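Local coordinates for protein probable thiosulfate sulfurtransferase (Thermus thermophilus, PDB 2EG4) that probably transfers sulfur from thiosulfate to an acceptor such as cyanide, as a member of the rhodanese family, and binds a zinc ion, at residues A[188-193]-A[216-221]; A[150-155]-A[220-225]; A[121-126]-A[210-215]; A[133-138]-A[162-167]. One frame throughout, in Å; residues are numbered along the deposited sequence.

Contact 1 (A[188-193]-A[216-221]); sequences GVYCHS and GSMHEW. With ZN (zinc ion), chain C; SO4 (sulfate ion), chain D.
Half of a Cys2His2 zinc site is assembled here, where His192, in the rhodanese-type loop after strand 186-190, meets His219 of helix 217-223. The zinc ion lies 2.1 Å from both His192 NE2 and His219 ND1, so the two imidazoles offer different nitrogens to one metal; Cys151 and Cys152 supply the other ligands. The two side chains lie side by side, pointing the same way, with the ring planes turned 86° to each other. In His192 the ring swings anti to the backbone N (chi1 179°), reaching forward to the metal although its CB points away from the helix.

Next to this site the backbones are stitched together. Met218 N donates to Cys191 O at 2.8 Å, and His219 N reaches a lone pair of His192 O at 3.1 Å, so two loop carbonyls serve N-H groups in the first turn of the helix. Ser217 OG accepts from Cys191 N at 2.9 Å in an almost straight bond (174°), while its own proton goes to Tyr214 O. Beyond it Met218 SD sits obliquely beside the Tyr190 ring, 3.8 Å from CE1 of Tyr190, a Met-aromatic contact; the phenol OH is held by Ile158 N and Ser161.

On the other side of the loop, His192 N binds O2 of a sulfate, probably from the crystallisation liquor, at 2.7 Å and Ser193 N binds its O3 at 2.8 Å, with Ala195 N and Arg196 joining in. Carbonyls committed to the helix and N-H groups left for an anion suggest a cradle for a negatively charged group next to Cys191, consistent with the active-site loop of rhodaneses.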
# COMPACT_ATOMS: atom_id res chain seq x y z
N GLY A 188 -4.55 -12.64 3.45
CA GLY A 188 -4.58 -11.79 2.28
C GLY A 188 -5.50 -10.64 2.63
O GLY A 188 -6.42 -10.79 3.44
N VAL A 189 -5.22 -9.46 2.09
CA VAL A 189 -6.07 -8.32 2.35
C VAL A 189 -6.37 -7.60 1.05
O VAL A 189 -5.52 -7.56 0.16
CB VAL A 189 -5.41 -7.30 3.33
CG1 VAL A 189 -5.40 -7.87 4.75
CG2 VAL A 189 -3.99 -7.01 2.90
N TYR A 190 -7.57 -7.06 0.93
CA TYR A 190 -7.92 -6.34 -0.29
C TYR A 190 -8.99 -5.29 -0.03
O TYR A 190 -9.59 -5.24 1.06
CB TYR A 190 -8.42 -7.32 -1.37
CG TYR A 190 -9.86 -7.75 -1.20
CD1 TYR A 190 -10.90 -7.02 -1.76
CD2 TYR A 190 -10.17 -8.91 -0.50
CE1 TYR A 190 -12.22 -7.43 -1.65
CE2 TYR A 190 -11.51 -9.34 -0.37
CZ TYR A 190 -12.52 -8.59 -0.95
OH TYR A 190 -13.84 -8.97 -0.87
N CYS A 191 -9.19 -4.41 -1.00
CA CYS A 191 -10.23 -3.38 -0.92
C CYS A 191 -10.58 -2.94 -2.33
O CYS A 191 -10.81 -3.81 -3.17
CB CYS A 191 -9.78 -2.21 -0.05
SG CYS A 191 -8.19 -1.50 -0.49
N HIS A 192 -10.63 -1.63 -2.63
CA HIS A 192 -10.97 -1.20 -3.99
C HIS A 192 -9.76 -1.20 -4.91
O HIS A 192 -9.79 -1.78 -5.98
CB HIS A 192 -11.60 0.19 -3.99
CG HIS A 192 -11.94 0.69 -5.36
ND1 HIS A 192 -11.43 1.86 -5.87
CD2 HIS A 192 -12.69 0.14 -6.35
CE1 HIS A 192 -11.85 2.02 -7.11
NE2 HIS A 192 -12.61 0.99 -7.43
N SER A 193 -8.68 -0.53 -4.49
CA SER A 193 -7.51 -0.53 -5.34
C SER A 193 -6.24 -0.72 -4.52
O SER A 193 -5.18 -0.23 -4.89
CB SER A 193 -7.41 0.75 -6.19
OG SER A 193 -7.29 1.92 -5.39
N GLY A 216 -4.56 -5.38 -7.08
CA GLY A 216 -5.61 -5.15 -8.07
C GLY A 216 -6.94 -4.88 -7.38
O GLY A 216 -7.77 -4.03 -7.81
N SER A 217 -7.14 -5.62 -6.30
CA SER A 217 -8.34 -5.50 -5.47
C SER A 217 -9.65 -5.62 -6.24
O SER A 217 -9.69 -6.16 -7.34
CB SER A 217 -8.32 -4.20 -4.67
OG SER A 217 -7.60 -4.37 -3.46
N MET A 218 -10.73 -5.12 -5.63
CA MET A 218 -12.07 -5.21 -6.23
C MET A 218 -12.22 -4.56 -7.61
O MET A 218 -12.99 -5.04 -8.46
CB MET A 218 -13.10 -4.64 -5.25
CG MET A 218 -14.44 -5.37 -5.24
SD MET A 218 -14.33 -7.15 -4.79
CE MET A 218 -15.72 -7.73 -5.74
N HIS A 219 -11.51 -3.47 -7.87
CA HIS A 219 -11.62 -2.85 -9.19
C HIS A 219 -11.17 -3.86 -10.25
O HIS A 219 -11.89 -4.12 -11.21
CB HIS A 219 -10.77 -1.57 -9.27
CG HIS A 219 -10.97 -0.81 -10.54
ND1 HIS A 219 -11.96 0.15 -10.68
CD2 HIS A 219 -10.35 -0.88 -11.74
CE1 HIS A 219 -11.94 0.63 -11.91
NE2 HIS A 219 -10.97 0.02 -12.58
N GLU A 220 -9.99 -4.45 -10.07
CA GLU A 220 -9.52 -5.42 -11.06
C GLU A 220 -10.43 -6.63 -11.11
O GLU A 220 -10.78 -7.09 -12.19
CB GLU A 220 -8.11 -5.89 -10.74
CG GLU A 220 -7.65 -6.94 -11.73
CD GLU A 220 -6.35 -7.56 -11.34
OE1 GLU A 220 -6.18 -7.91 -10.14
OE2 GLU A 220 -5.49 -7.73 -12.24
N TRP A 221 -10.83 -7.12 -9.94
CA TRP A 221 -11.67 -8.31 -9.86
C TRP A 221 -12.93 -8.15 -10.71
O TRP A 221 -13.31 -9.07 -11.44
CB TRP A 221 -12.03 -8.60 -8.39
CG TRP A 221 -12.74 -9.93 -8.16
CD1 TRP A 221 -14.09 -10.17 -8.20
CD2 TRP A 221 -12.12 -11.19 -7.85
NE1 TRP A 221 -14.34 -11.51 -7.93
CE2 TRP A 221 -13.15 -12.15 -7.71
CE3 TRP A 221 -10.79 -11.59 -7.67
CZ2 TRP A 221 -12.89 -13.50 -7.41
CZ3 TRP A 221 -10.53 -12.93 -7.36
CH2 TRP A 221 -11.58 -13.86 -7.23
ZN ZN C . -13.48 0.81 -9.33
S SO4 D . -9.25 1.71 -1.39
O1 SO4 D . -9.87 2.96 -1.94
O2 SO4 D . -10.32 0.68 -1.19
O3 SO4 D . -8.22 1.19 -2.35
O4 SO4 D . -8.60 2.01 -0.07

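Contact 2 (A[150-155]-A[220-225]); sequences PCCPRG and EWLQEG. With ZN (zinc ion), chain C.
Cys152 faces two ways, its SG binding the zinc ion at 2.3 Å and its CB lying 3.8 Å from Leu222 CD1. The sulfur stands anti to the carbonyl carbon (chi1 -80°), which turns it toward the metal while leaving the methylene against the leucine. Cys151 SG adds the second thiolate, 2.4 Å from the zinc ion.

Leu222 is the hub of the next layer. Its CB meets Pro153 CD at 3.9 Å, the two side chains sliding past each other in opposite directions. Its CD1 is caught between Cys152 and the backbone, 3.6 Å from Arg154 O. The other methyl, CD2, lies over one face of the Arg154 guanidinium, 3.5 Å from NH1 of Arg154; the chain of that arginine, extended from CG to NE, brings the flat group across the leucine. Arg154 NH1 also makes a weak hydrogen bond to Thr228, a residue that packs on Leu222 as well. An alanine at this position would remove both methyls and is likely to open a gap behind Cys152 and leave one face of the guanidinium bare of its methyl.

Further out, the helix bearing Leu222 ends in a Schellman motif at Gly225, whose N returns to Leu222 O at 3.0 Å and whose phi is positive (78°). Across this interface the loop is held to the helix by apolar packing and by the shared metal, to which His219 of the same helix is also bound. Adjacent cysteines in a loop without regular secondary structure, joined by His192 and His219, make up a Cys2His2 zinc site.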
# COMPACT_ATOMS: atom_id res chain seq x y z
N PRO A 150 -18.09 4.68 -8.43
CA PRO A 150 -18.61 4.85 -9.80
C PRO A 150 -17.77 4.26 -10.93
O PRO A 150 -18.28 4.00 -12.02
CB PRO A 150 -18.78 6.36 -9.92
CG PRO A 150 -17.71 6.90 -9.02
CD PRO A 150 -17.81 5.99 -7.81
N CYS A 151 -16.48 4.04 -10.66
CA CYS A 151 -15.61 3.46 -11.68
C CYS A 151 -15.85 1.95 -11.80
O CYS A 151 -15.33 1.30 -12.72
CB CYS A 151 -14.15 3.72 -11.32
SG CYS A 151 -13.73 3.13 -9.67
N CYS A 152 -16.64 1.37 -10.89
CA CYS A 152 -16.91 -0.07 -10.93
C CYS A 152 -18.35 -0.39 -11.39
O CYS A 152 -19.24 0.44 -11.28
CB CYS A 152 -16.66 -0.70 -9.55
SG CYS A 152 -14.88 -1.06 -9.15
N PRO A 153 -18.59 -1.61 -11.91
CA PRO A 153 -19.91 -2.04 -12.40
C PRO A 153 -21.03 -2.20 -11.37
O PRO A 153 -22.19 -1.90 -11.66
CB PRO A 153 -19.62 -3.38 -13.08
CG PRO A 153 -18.21 -3.27 -13.48
CD PRO A 153 -17.56 -2.58 -12.32
N ARG A 154 -20.70 -2.68 -10.18
CA ARG A 154 -21.71 -2.91 -9.15
C ARG A 154 -21.09 -3.16 -7.79
O ARG A 154 -19.86 -3.15 -7.65
CB ARG A 154 -22.54 -4.13 -9.54
CG ARG A 154 -21.67 -5.33 -9.87
CD ARG A 154 -22.48 -6.50 -10.39
NE ARG A 154 -21.61 -7.59 -10.83
CZ ARG A 154 -20.69 -8.16 -10.06
NH1 ARG A 154 -20.53 -7.74 -8.81
NH2 ARG A 154 -19.94 -9.15 -10.53
N GLY A 155 -21.94 -3.37 -6.79
CA GLY A 155 -21.45 -3.64 -5.45
C GLY A 155 -21.16 -5.12 -5.28
O GLY A 155 -21.82 -5.98 -5.87
N GLU A 220 -9.99 -4.45 -10.07
CA GLU A 220 -9.52 -5.42 -11.06
C GLU A 220 -10.43 -6.63 -11.11
O GLU A 220 -10.78 -7.09 -12.19
CB GLU A 220 -8.11 -5.89 -10.74
CG GLU A 220 -7.65 -6.94 -11.73
CD GLU A 220 -6.35 -7.56 -11.34
OE1 GLU A 220 -6.18 -7.91 -10.14
OE2 GLU A 220 -5.49 -7.73 -12.24
N TRP A 221 -10.83 -7.12 -9.94
CA TRP A 221 -11.67 -8.31 -9.86
C TRP A 221 -12.93 -8.15 -10.71
O TRP A 221 -13.31 -9.07 -11.44
CB TRP A 221 -12.03 -8.60 -8.39
CG TRP A 221 -12.74 -9.93 -8.16
CD1 TRP A 221 -14.09 -10.17 -8.20
CD2 TRP A 221 -12.12 -11.19 -7.85
NE1 TRP A 221 -14.34 -11.51 -7.93
CE2 TRP A 221 -13.15 -12.15 -7.71
CE3 TRP A 221 -10.79 -11.59 -7.67
CZ2 TRP A 221 -12.89 -13.50 -7.41
CZ3 TRP A 221 -10.53 -12.93 -7.36
CH2 TRP A 221 -11.58 -13.86 -7.23
N LEU A 222 -13.56 -6.99 -10.64
CA LEU A 222 -14.76 -6.75 -11.42
C LEU A 222 -14.45 -6.53 -12.91
O LEU A 222 -15.18 -7.01 -13.77
CB LEU A 222 -15.52 -5.53 -10.88
CG LEU A 222 -16.19 -5.76 -9.51
CD1 LEU A 222 -16.80 -4.46 -9.00
CD2 LEU A 222 -17.28 -6.85 -9.65
N GLN A 223 -13.36 -5.84 -13.22
CA GLN A 223 -13.02 -5.64 -14.63
C GLN A 223 -12.81 -6.98 -15.32
O GLN A 223 -13.16 -7.16 -16.49
CB GLN A 223 -11.77 -4.77 -14.76
CG GLN A 223 -12.02 -3.30 -14.46
CD GLN A 223 -13.16 -2.72 -15.30
OE1 GLN A 223 -13.20 -2.90 -16.53
NE2 GLN A 223 -14.10 -2.03 -14.65
N GLU A 224 -12.26 -7.94 -14.59
CA GLU A 224 -11.99 -9.27 -15.12
C GLU A 224 -13.24 -10.15 -15.25
O GLU A 224 -13.20 -11.18 -15.90
CB GLU A 224 -10.97 -9.99 -14.22
CG GLU A 224 -9.54 -9.47 -14.36
CD GLU A 224 -8.94 -9.85 -15.70
OE1 GLU A 224 -9.08 -11.02 -16.10
OE2 GLU A 224 -8.33 -8.99 -16.36
N GLY A 225 -14.33 -9.74 -14.62
CA GLY A 225 -15.56 -10.51 -14.70
C GLY A 225 -15.61 -11.74 -13.81
O GLY A 225 -16.38 -12.68 -14.05
ZN ZN C . -13.48 0.81 -9.33

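Contact 3 (A[121-126]-A[210-215]); sequences WLLTAD and RARNYL
The Arg212 guanidinium carries the Leu123 side chain over one face, CD2 above its centre, though the modelled closeness is doubtful; at its edge, in plane, stands Leu122 O. Arg212 NH2 donates to Leu122 O at 2.7 Å, and NE adds a weak bond to the same oxygen. A bend at chi3 (63°) folds the arginine back onto this carbonyl, while Glu127 forms a salt bridge with NH2. The Tyr214 ring is met at its edge by Leu123 O, 3.2 Å from CD1 of Tyr214. Its hydroxyl end lies against Ala125, CB to OH 3.4 Å, and is hydrogen-bonded to Glu220.

Strand 210-213 is the last strand at one side of the domain's parallel sheet, and residues 121-123 join it through a single bridge between Leu122 and Asn213. Asn213 N donates to Trp121 O at 3.0 Å. In return Leu123 N approaches Asn213 O from above the carbonyl plane, at 2.9 Å. A leucine in place of Arg212 would probably leave Leu122 O without its side-chain donor and the Glu127 charge without its mate. Past the bridge, Leu122 CD1 packs on Leu215 CB at 3.6 Å, and Thr124 N-caps helix 125-129.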
# COMPACT_ATOMS: atom_id res chain seq x y z
N TRP A 121 5.13 -10.01 -1.28
CA TRP A 121 4.29 -8.98 -0.67
C TRP A 121 2.92 -8.87 -1.33
O TRP A 121 1.97 -8.31 -0.79
CB TRP A 121 4.96 -7.62 -0.83
CG TRP A 121 5.96 -7.27 0.22
CD1 TRP A 121 6.73 -8.14 0.93
CD2 TRP A 121 6.28 -5.96 0.69
NE1 TRP A 121 7.52 -7.44 1.83
CE2 TRP A 121 7.26 -6.10 1.70
CE3 TRP A 121 5.83 -4.67 0.35
CZ2 TRP A 121 7.80 -5.00 2.39
CZ3 TRP A 121 6.36 -3.58 1.02
CH2 TRP A 121 7.34 -3.75 2.04
N LEU A 122 2.84 -9.41 -2.53
CA LEU A 122 1.65 -9.27 -3.35
C LEU A 122 0.76 -10.47 -3.59
O LEU A 122 1.20 -11.61 -3.50
CB LEU A 122 2.14 -8.77 -4.72
CG LEU A 122 1.21 -8.61 -5.92
CD1 LEU A 122 0.36 -7.37 -5.73
CD2 LEU A 122 2.05 -8.50 -7.20
N LEU A 123 -0.50 -10.18 -3.88
CA LEU A 123 -1.46 -11.18 -4.32
C LEU A 123 -1.98 -10.71 -5.70
O LEU A 123 -2.45 -9.59 -5.85
CB LEU A 123 -2.68 -11.27 -3.41
CG LEU A 123 -2.51 -11.97 -2.08
CD1 LEU A 123 -3.85 -11.89 -1.35
CD2 LEU A 123 -2.09 -13.42 -2.30
N THR A 124 -1.91 -11.58 -6.70
CA THR A 124 -2.48 -11.26 -8.00
C THR A 124 -3.92 -11.77 -7.83
O THR A 124 -4.21 -12.43 -6.82
CB THR A 124 -1.83 -12.09 -9.12
OG1 THR A 124 -1.94 -13.48 -8.78
CG2 THR A 124 -0.35 -11.73 -9.29
N ALA A 125 -4.78 -11.51 -8.80
CA ALA A 125 -6.18 -11.95 -8.74
C ALA A 125 -6.24 -13.46 -8.60
O ALA A 125 -7.01 -13.99 -7.80
CB ALA A 125 -6.95 -11.54 -9.98
N ASP A 126 -5.43 -14.15 -9.39
CA ASP A 126 -5.41 -15.60 -9.31
C ASP A 126 -5.00 -16.11 -7.93
O ASP A 126 -5.56 -17.10 -7.42
CB ASP A 126 -4.47 -16.16 -10.37
CG ASP A 126 -5.19 -16.44 -11.65
OD1 ASP A 126 -5.53 -17.63 -11.87
OD2 ASP A 126 -5.44 -15.48 -12.41
N ARG A 210 1.76 -12.92 8.29
CA ARG A 210 2.25 -12.89 6.92
C ARG A 210 1.15 -12.39 5.98
O ARG A 210 0.54 -13.15 5.21
CB ARG A 210 2.73 -14.29 6.52
CG ARG A 210 3.99 -14.72 7.29
CD ARG A 210 4.37 -16.17 7.02
NE ARG A 210 5.47 -16.60 7.88
CZ ARG A 210 5.72 -17.87 8.19
NH1 ARG A 210 4.95 -18.84 7.71
NH2 ARG A 210 6.73 -18.18 9.00
N ALA A 211 0.91 -11.09 6.05
CA ALA A 211 -0.10 -10.47 5.21
C ALA A 211 0.43 -10.18 3.79
O ALA A 211 1.58 -9.81 3.62
CB ALA A 211 -0.59 -9.18 5.85
N ARG A 212 -0.42 -10.38 2.79
CA ARG A 212 -0.07 -10.14 1.38
C ARG A 212 -1.20 -9.29 0.85
O ARG A 212 -2.37 -9.55 1.13
CB ARG A 212 -0.01 -11.45 0.60
CG ARG A 212 1.06 -12.41 1.03
CD ARG A 212 0.86 -13.72 0.29
NE ARG A 212 1.00 -13.55 -1.15
CZ ARG A 212 0.76 -14.50 -2.04
NH1 ARG A 212 0.36 -15.70 -1.65
NH2 ARG A 212 0.93 -14.25 -3.34
N ASN A 213 -0.86 -8.28 0.05
CA ASN A 213 -1.82 -7.31 -0.47
C ASN A 213 -2.28 -7.57 -1.89
O ASN A 213 -1.46 -7.64 -2.80
CB ASN A 213 -1.14 -5.91 -0.38
CG ASN A 213 -2.10 -4.73 -0.58
OD1 ASN A 213 -1.67 -3.60 -0.88
ND2 ASN A 213 -3.37 -4.96 -0.38
N TYR A 214 -3.59 -7.70 -2.07
CA TYR A 214 -4.18 -7.91 -3.40
C TYR A 214 -4.31 -6.51 -3.98
O TYR A 214 -5.35 -5.87 -3.88
CB TYR A 214 -5.57 -8.57 -3.31
CG TYR A 214 -6.26 -8.69 -4.66
CD1 TYR A 214 -5.52 -8.70 -5.84
CD2 TYR A 214 -7.64 -8.77 -4.75
CE1 TYR A 214 -6.17 -8.76 -7.09
CE2 TYR A 214 -8.29 -8.84 -5.97
CZ TYR A 214 -7.54 -8.82 -7.14
OH TYR A 214 -8.18 -8.85 -8.35
N LEU A 215 -3.22 -6.07 -4.61
CA LEU A 215 -3.17 -4.73 -5.17
C LEU A 215 -4.25 -4.43 -6.20
O LEU A 215 -4.83 -3.34 -6.18
CB LEU A 215 -1.77 -4.49 -5.74
CG LEU A 215 -1.45 -3.09 -6.23
CD1 LEU A 215 -1.70 -2.05 -5.12
CD2 LEU A 215 -0.01 -3.08 -6.69

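Contact 4 (A[133-138]-A[162-167]); sequences LLLDVR and KNAPLE
Asp136 O is gripped by two donors arriving from opposite faces of its carbonyl plane, Asn163 ND2 at 3.0 Å and Ala164 N at 2.9 Å. The same ND2 gives a second bond to Arg138 O, 3.0 Å away. Both oxygens lie practically in the plane of the Asn163 amide, so its two N-H bonds are spent on two carbonyls and the rotation of the group is fixed. With CG anti to the backbone N (chi1 -170°), the amide is laid alongside the neighbouring strand end.

The Asp136 carboxylate is itself occupied by Arg138, which takes it side-on with two nitrogens. NE meets the syn lone pair of Asp136 OD1, and Arg138 NH2 forms a salt bridge to Asp136 OD2 at 2.8 Å. On its anti side OD1 also accepts from Arg138 N at 3.0 Å, closing an Asx turn that bends the chain just after the strand. The buried carboxylate thus holds three N-H groups of one residue, and Arg138 NH2 reaches on to Gly156 O.

Around this cluster the backbones run together. Lys162 N donates to Leu134 O nearly along the C=O axis, Asp136 N bonds Lys162 O at 2.8 Å, and past the sheet Leu166 N takes Val137 O at 2.9 Å. On the face opposite Asp136 and Asn163, Leu135 CB rests on Ala164 CB at 4.2 Å, and Leu135 CD2 nears Lys162 CB. Strands 134-136 and 162-163 are parallel neighbours, with helix 140-143 between them in sequence: a beta-alpha-beta crossover at one side of the rhodanese sheet.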
# COMPACT_ATOMS: atom_id res chain seq x y z
N LEU A 133 -7.72 -17.36 3.31
CA LEU A 133 -8.18 -16.34 4.23
C LEU A 133 -7.94 -14.93 3.70
O LEU A 133 -6.87 -14.35 3.89
CB LEU A 133 -7.50 -16.50 5.59
CG LEU A 133 -7.87 -15.46 6.67
CD1 LEU A 133 -9.37 -15.18 6.67
CD2 LEU A 133 -7.40 -15.98 8.01
N LEU A 134 -8.97 -14.41 3.06
CA LEU A 134 -8.94 -13.09 2.47
C LEU A 134 -9.78 -12.17 3.31
O LEU A 134 -10.97 -12.42 3.50
CB LEU A 134 -9.58 -13.10 1.09
CG LEU A 134 -8.74 -13.17 -0.17
CD1 LEU A 134 -9.67 -12.98 -1.36
CD2 LEU A 134 -7.66 -12.08 -0.14
N LEU A 135 -9.16 -11.10 3.79
CA LEU A 135 -9.88 -10.10 4.56
C LEU A 135 -10.17 -8.90 3.68
O LEU A 135 -9.26 -8.31 3.07
CB LEU A 135 -9.05 -9.64 5.76
CG LEU A 135 -8.68 -10.77 6.71
CD1 LEU A 135 -7.91 -10.20 7.88
CD2 LEU A 135 -9.96 -11.47 7.18
N ASP A 136 -11.46 -8.56 3.60
CA ASP A 136 -11.94 -7.40 2.85
C ASP A 136 -11.93 -6.28 3.90
O ASP A 136 -12.72 -6.31 4.86
CB ASP A 136 -13.36 -7.67 2.39
CG ASP A 136 -13.94 -6.57 1.54
OD1 ASP A 136 -13.54 -5.39 1.70
OD2 ASP A 136 -14.80 -6.90 0.70
N VAL A 137 -11.05 -5.29 3.73
CA VAL A 137 -10.94 -4.24 4.73
C VAL A 137 -11.80 -3.02 4.48
O VAL A 137 -11.64 -1.98 5.13
CB VAL A 137 -9.45 -3.83 4.96
CG1 VAL A 137 -8.63 -5.07 5.33
CG2 VAL A 137 -8.87 -3.16 3.72
N ARG A 138 -12.76 -3.15 3.57
CA ARG A 138 -13.67 -2.05 3.29
C ARG A 138 -14.76 -1.98 4.36
O ARG A 138 -14.76 -2.77 5.32
CB ARG A 138 -14.31 -2.26 1.92
CG ARG A 138 -13.28 -2.28 0.79
CD ARG A 138 -13.94 -2.50 -0.55
NE ARG A 138 -14.60 -3.81 -0.53
CZ ARG A 138 -15.57 -4.19 -1.37
NH1 ARG A 138 -16.01 -3.38 -2.32
NH2 ARG A 138 -16.11 -5.38 -1.21
N LYS A 162 -13.86 -12.42 4.34
CA LYS A 162 -14.42 -11.99 5.62
C LYS A 162 -14.17 -10.50 5.77
O LYS A 162 -13.12 -10.00 5.38
CB LYS A 162 -13.75 -12.75 6.77
CG LYS A 162 -13.80 -14.27 6.60
CD LYS A 162 -15.23 -14.77 6.46
CE LYS A 162 -15.26 -16.30 6.32
NZ LYS A 162 -16.64 -16.81 6.08
N ASN A 163 -15.14 -9.79 6.34
CA ASN A 163 -15.02 -8.35 6.51
C ASN A 163 -14.24 -7.98 7.78
O ASN A 163 -14.54 -8.45 8.88
CB ASN A 163 -16.43 -7.75 6.55
CG ASN A 163 -16.45 -6.22 6.48
OD1 ASN A 163 -17.44 -5.59 6.88
ND2 ASN A 163 -15.39 -5.62 5.95
N ALA A 164 -13.19 -7.18 7.60
CA ALA A 164 -12.37 -6.70 8.71
C ALA A 164 -12.09 -5.24 8.37
O ALA A 164 -11.03 -4.89 7.85
CB ALA A 164 -11.06 -7.50 8.82
N PRO A 165 -13.08 -4.35 8.62
CA PRO A 165 -12.99 -2.91 8.35
C PRO A 165 -11.68 -2.29 8.80
O PRO A 165 -11.19 -2.59 9.88
CB PRO A 165 -14.19 -2.34 9.09
CG PRO A 165 -15.20 -3.46 8.97
CD PRO A 165 -14.36 -4.68 9.29
N LEU A 166 -11.15 -1.43 7.94
CA LEU A 166 -9.88 -0.73 8.17
C LEU A 166 -9.71 -0.23 9.61
O LEU A 166 -8.63 -0.40 10.21
CB LEU A 166 -9.78 0.46 7.21
CG LEU A 166 -8.60 1.41 7.40
CD1 LEU A 166 -7.31 0.71 7.01
CD2 LEU A 166 -8.82 2.66 6.55
N GLU A 167 -10.76 0.39 10.12
CA GLU A 167 -10.78 0.96 11.47
C GLU A 167 -10.18 0.03 12.53
O GLU A 167 -9.41 0.47 13.38
CB GLU A 167 -12.21 1.33 11.85
CG GLU A 167 -12.81 2.50 11.06
CD GLU A 167 -12.77 2.32 9.55
OE1 GLU A 167 -13.24 1.27 9.04
OE2 GLU A 167 -12.26 3.24 8.86

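Following the chain from the N terminus, contact 3 opens at 121-126, and contact 4 next at 133-138. Contact 2 opens at 150-155, before contact 4 closes at 162-167, so these two cross. Contact 4, a short crossover, is nested inside the long loop that contact 3 closes at 210-215. Contact 1 opens at 188-193, after contact 4 has closed, and crosses contact 3 before ending at 216-221. Contact 2 crosses contact 3 too and closes at 220-225, sharing Glu220 and Trp221 with contact 1. Contacts 3 and 4 fasten the outer strands of one parallel sheet; contacts 1 and 2 gather the loop after inner strand 186-190, helix 217-223 and the cysteine loop around the zinc ion.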